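Local coordinates for protein alkaline serine protease (Pseudoalteromonas sp., PDB 1Y9Z) that probably cleaves peptide bonds as a cold-adapted, subtilisin-like alkaline serine endopeptidase from an Antarctic bacterium, at residues S108-V111 with A112-T116. Numbering follows the deposited sequence.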
ATOM      1  N   SER A 108      24.957   5.278  -9.898  1.00 13.80           N
ATOM      2  CA  SER A 108      24.883   4.581 -11.170  1.00 14.42           C
ATOM      3  C   SER A 108      23.443   4.321 -11.610  1.00 13.20           C
ATOM      4  O   SER A 108      22.504   4.926 -11.100  1.00 14.24           O
ATOM      5  CB  SER A 108      25.661   3.264 -11.090  1.00 13.83           C
ATOM      6  OG  SER A 108      25.923   2.751 -12.385  1.00 18.84           O
ATOM      7  N   SER A 109      23.287   3.399 -12.553  1.00 12.47           N
ATOM      8  CA  SER A 109      21.993   3.053 -13.134  1.00 11.62           C
ATOM      9  C   SER A 109      21.154   2.049 -12.353  1.00 11.75           C
ATOM     10  O   SER A 109      21.610   1.451 -11.379  1.00 12.10           O
ATOM     11  CB  SER A 109      22.222   2.477 -14.524  1.00 11.90           C
ATOM     12  OG  SER A 109      22.907   1.240 -14.412  1.00 13.22           O
ATOM     13  N   LEU A 110      19.920   1.859 -12.816  1.00 11.28           N
ATOM     14  CA  LEU A 110      19.015   0.894 -12.211  1.00 10.18           C
ATOM     15  C   LEU A 110      19.612  -0.486 -12.470  1.00 11.10           C
ATOM     16  O   LEU A 110      19.565  -1.366 -11.612  1.00 11.26           O
ATOM     17  CB  LEU A 110      17.623   0.987 -12.845  1.00 10.84           C
ATOM     18  CG  LEU A 110      16.597  -0.066 -12.409  1.00 11.20           C
ATOM     19  CD1 LEU A 110      16.355   0.029 -10.910  1.00 11.67           C
ATOM     20  CD2 LEU A 110      15.300   0.146 -13.172  1.00 13.10           C
ATOM     21  N   VAL A 111      20.178  -0.669 -13.659  1.00 11.37           N
ATOM     22  CA  VAL A 111      20.799  -1.940 -14.001  1.00 11.65           C
ATOM     23  C   VAL A 111      21.894  -2.246 -12.982  1.00 10.87           C
ATOM     24  O   VAL A 111      22.029  -3.382 -12.530  1.00 10.96           O
ATOM     25  CB  VAL A 111      21.403  -1.906 -15.429  1.00 11.94           C
ATOM     26  CG1 VAL A 111      22.350  -3.081 -15.636  1.00 14.51           C
ATOM     27  CG2 VAL A 111      20.279  -1.964 -16.460  1.00 13.51           C
ATOM     28  N   ALA A 112      22.664  -1.226 -12.608  1.00 11.34           N
ATOM     29  CA  ALA A 112      23.734  -1.411 -11.632  1.00 11.17           C
ATOM     30  C   ALA A 112      23.161  -1.794 -10.269  1.00  9.97           C
ATOM     31  O   ALA A 112      23.748  -2.606  -9.551  1.00 11.55           O
ATOM     32  CB  ALA A 112      24.567  -0.140 -11.517  1.00 12.07           C
ATOM     33  N   ALA A 113      22.019  -1.206  -9.915  1.00 10.05           N
ATOM     34  CA  ALA A 113      21.368  -1.504  -8.643  1.00  9.52           C
ATOM     35  C   ALA A 113      20.924  -2.963  -8.633  1.00 10.24           C
ATOM     36  O   ALA A 113      21.087  -3.664  -7.634  1.00 10.72           O
ATOM     37  CB  ALA A 113      20.168  -0.585  -8.437  1.00  9.32           C
ATOM     38  N   ILE A 114      20.355  -3.418  -9.744  1.00 10.11           N
ATOM     39  CA  ILE A 114      19.917  -4.801  -9.841  1.00  9.67           C
ATOM     40  C   ILE A 114      21.142  -5.715  -9.774  1.00 10.63           C
ATOM     41  O   ILE A 114      21.115  -6.740  -9.095  1.00 10.85           O
ATOM     42  CB  ILE A 114      19.133  -5.041 -11.151  1.00  9.63           C
ATOM     43  CG1 ILE A 114      17.866  -4.182 -11.150  1.00  9.78           C
ATOM     44  CG2 ILE A 114      18.772  -6.514 -11.284  1.00 10.93           C
ATOM     45  CD1 ILE A 114      17.103  -4.203 -12.467  1.00 11.85           C
ATOM     46  N   ASP A 115      22.218  -5.344 -10.468  1.00 11.11           N
ATOM     47  CA  ASP A 115      23.440  -6.147 -10.432  1.00 11.33           C
ATOM     48  C   ASP A 115      23.895  -6.301  -8.984  1.00 11.08           C
ATOM     49  O   ASP A 115      24.294  -7.383  -8.560  1.00 11.78           O
ATOM     50  CB  ASP A 115      24.577  -5.486 -11.223  1.00 12.26           C
ATOM     51  CG  ASP A 115      24.347  -5.495 -12.722  1.00 14.13           C
ATOM     52  OD1 ASP A 115      23.657  -6.403 -13.227  1.00 15.60           O
ATOM     53  OD2 ASP A 115      24.882  -4.596 -13.403  1.00 17.80           O
ATOM     54  N   THR A 116      23.849  -5.204  -8.234  1.00 10.54           N
ATOM     55  CA  THR A 116      24.256  -5.216  -6.832  1.00 10.79           C
ATOM     56  C   THR A 116      23.368  -6.163  -6.027  1.00 10.98           C
ATOM     57  O   THR A 116      23.847  -6.938  -5.200  1.00 11.77           O
ATOM     58  CB  THR A 116      24.187  -3.796  -6.237  1.00 11.22           C
ATOM     59  OG1 THR A 116      25.133  -2.958  -6.915  1.00 14.62           O
ATOM     60  CG2 THR A 116      24.511  -3.814  -4.746  1.00 12.33           C
TER
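S109 turns its OG between its own backbone N and carbonyl carbon (chi1 66°), which aims the hydroxyl forward along the helix at A112. In S108, OG instead lies anti to the backbone N (chi1 -164°) and rests on the methyl of A112, with S108 OG to A112 CB at 3.3 Å. S109 is the N-cap. S109 OG accepts the hydrogen bond of A112 N at 3.1 Å, with an N-H...O angle of 153°. The carbonyl O of S109 takes A113 N, also at 3.1 Å. S109 therefore serves two amides of the first turn, one with its side chain and one with its backbone. With an alanine here, A112 N would probably lose its capping acceptor, and the first turn of the helix its side-chain anchor. Regular i to i+4 bonds follow: I114 N to L110 O and D115 N to V111 O. On one flank the CG of L110 meets CD1 of I114 at 4.2 Å, the two side chains crossing at a slant. On another, V111 and D115 run side by side, and CG1 of V111 lies 3.7 Å from OD2 of D115. One turn on, A112 O accepts both T116 N and T116 OG1. T116 OG1 lies 3.0 Å from A112 O, and it and T116 N come from opposite faces of the carbonyl plane. A113 packs inward on I29, V96 and V98 of the central sheet, while V111, I114 and D115 touch helix 137-148. This is a serine N-cap opening helix 110-119, which follows the short strand 103-104 and precedes strand 125-128, and packs against the largely parallel sheet of the subtilisin-like alpha/beta domain.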